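PDB 5TP4: amidase, hydantoinase/carbamoylase family from Burkholderia ambifaria, which probably hydrolyses N-carbamoyl-L-amino acids as a zinc-dependent amidase of the peptidase M20 family. Local coordinates for residues Ala150-Ala155 against Ile369-Arg374. Residues are numbered along the deposited sequence; the frame is centred on the assembly and turned at random.
Sequences AVFTGA and ILLARR
Two short helices of the M20 peptidase fold, 147-153 and 367-372, meet here through their C-terminal turns, with Thr153 of the first set against Leu370, Leu371 and Arg374 of the second. Thr153 CG2 lies 3.6 Å from Leu370 O, while the threonine hydroxyl reaches the same carbonyl through water: that water sits 2.7 Å from Thr153 OG1 and donates to Leu370 O over 2.8 Å. Chi1 of 64° puts OG1 between the backbone N and the carbonyl carbon, and the same hydroxyl also hydrogen-bonds Ser149 O one turn back. Leu370 CD1 packs against Ala150 and Ala155, 3.9 Å from Ala150 CB and slightly farther from Ala155 CB. Ala155 follows the Schellman motif at Gly154, where the chain leaves the helix with a positive phi (85°) and two bonds back into the last turn, Gly154 N to Val151 O and a weak one from Ala155 N to Ala150 O. Leu371 uses both methyls: CD2 lies near Thr153 CG2, and CD1 reaches Phe152 CE2 at 4.0 Å obliquely to the ring, the two side chains crossing at about a right angle. Trp134 touches Leu371 and packs edge-to-face with the Phe152 ring, joining both helices to the loop that follows strand 129-133. The contact lies beside the metal site without taking part in it: the side chain of Leu370 is about 8 Å from that of Glu137, a zinc ligand of this protein although no zinc is bound to it in this chain. At the more exposed end, Arg374 folds over the last turn of helix 147-153, its chain bent at chi2 and chi3. CG rests against Thr153 CB, and NH1 comes within 3.0 Å of Thr153 O, at an angle too poor for a hydrogen bond.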
# COMPACT_ATOMS: atom_id res chain seq x y z
N ALA B 150 -5.25 4.18 33.50
CA ALA B 150 -4.44 2.97 33.71
C ALA B 150 -3.60 3.07 34.99
O ALA B 150 -3.44 2.07 35.70
CB ALA B 150 -3.53 2.72 32.50
N VAL B 151 -3.04 4.25 35.28
CA VAL B 151 -2.29 4.40 36.53
C VAL B 151 -3.23 4.32 37.73
O VAL B 151 -2.94 3.65 38.72
CB VAL B 151 -1.46 5.71 36.54
CG1 VAL B 151 -0.79 5.93 37.91
CG2 VAL B 151 -0.39 5.64 35.46
N PHE B 152 -4.39 4.99 37.64
CA PHE B 152 -5.38 4.93 38.72
C PHE B 152 -5.79 3.49 39.05
O PHE B 152 -5.91 3.13 40.24
CB PHE B 152 -6.61 5.75 38.33
CG PHE B 152 -7.66 5.80 39.39
CD1 PHE B 152 -7.66 6.81 40.34
CD2 PHE B 152 -8.70 4.85 39.41
CE1 PHE B 152 -8.66 6.86 41.32
CE2 PHE B 152 -9.70 4.91 40.39
CZ PHE B 152 -9.67 5.90 41.33
N THR B 153 -6.01 2.66 38.03
CA THR B 153 -6.46 1.29 38.28
C THR B 153 -5.32 0.32 38.57
O THR B 153 -5.59 -0.85 38.86
CB THR B 153 -7.27 0.75 37.09
OG1 THR B 153 -6.45 0.67 35.91
CG2 THR B 153 -8.48 1.65 36.82
N GLY B 154 -4.07 0.75 38.51
CA GLY B 154 -2.95 -0.14 38.75
C GLY B 154 -2.49 -0.93 37.54
O GLY B 154 -1.59 -1.77 37.67
N ALA B 155 -3.06 -0.68 36.36
CA ALA B 155 -2.68 -1.40 35.15
C ALA B 155 -1.33 -0.91 34.63
O ALA B 155 -0.61 -1.67 33.97
CB ALA B 155 -3.78 -1.25 34.09
N ILE B 369 -13.12 1.89 29.92
CA ILE B 369 -12.63 0.53 29.68
C ILE B 369 -11.70 0.08 30.81
O ILE B 369 -11.79 -1.06 31.33
CB ILE B 369 -11.93 0.45 28.32
CG1 ILE B 369 -12.92 0.72 27.20
CG2 ILE B 369 -11.26 -0.93 28.17
CD1 ILE B 369 -14.06 -0.28 27.13
N LEU B 370 -10.76 0.96 31.17
CA LEU B 370 -9.83 0.65 32.25
C LEU B 370 -10.55 0.57 33.59
O LEU B 370 -10.27 -0.32 34.39
CB LEU B 370 -8.73 1.71 32.32
CG LEU B 370 -7.55 1.67 31.33
CD1 LEU B 370 -6.60 0.55 31.64
CD2 LEU B 370 -8.03 1.62 29.84
N LEU B 371 -11.47 1.50 33.84
CA LEU B 371 -12.17 1.50 35.13
C LEU B 371 -13.00 0.24 35.31
O LEU B 371 -13.08 -0.31 36.42
CB LEU B 371 -13.06 2.73 35.28
CG LEU B 371 -12.41 3.98 35.90
CD1 LEU B 371 -12.11 3.83 37.41
CD2 LEU B 371 -11.11 4.40 35.18
N ALA B 372 -13.63 -0.24 34.22
CA ALA B 372 -14.55 -1.37 34.32
C ALA B 372 -13.87 -2.63 34.80
O ALA B 372 -14.55 -3.53 35.32
CB ALA B 372 -15.19 -1.65 32.96
N ARG B 373 -12.56 -2.73 34.64
CA ARG B 373 -11.84 -3.90 35.10
C ARG B 373 -11.61 -3.88 36.60
O ARG B 373 -11.20 -4.90 37.15
CB ARG B 373 -10.53 -4.03 34.34
CG ARG B 373 -10.77 -4.27 32.85
CD ARG B 373 -9.48 -4.16 32.03
NE ARG B 373 -9.80 -4.31 30.61
CZ ARG B 373 -9.09 -3.77 29.62
NH1 ARG B 373 -8.00 -3.06 29.90
NH2 ARG B 373 -9.48 -3.95 28.36
N ARG B 374 -11.90 -2.76 37.26
CA ARG B 374 -11.62 -2.63 38.69
C ARG B 374 -12.87 -2.22 39.47
O ARG B 374 -12.97 -2.56 40.65
CB ARG B 374 -10.50 -1.61 38.92
CG ARG B 374 -9.09 -2.15 38.72
CD ARG B 374 -8.65 -3.06 39.88
NE ARG B 374 -8.66 -2.37 41.17
CZ ARG B 374 -7.57 -2.03 41.87
NH1 ARG B 374 -6.35 -2.32 41.41
NH2 ARG B 374 -7.69 -1.40 43.03
O HOH W 1 -7.73 -1.39 34.64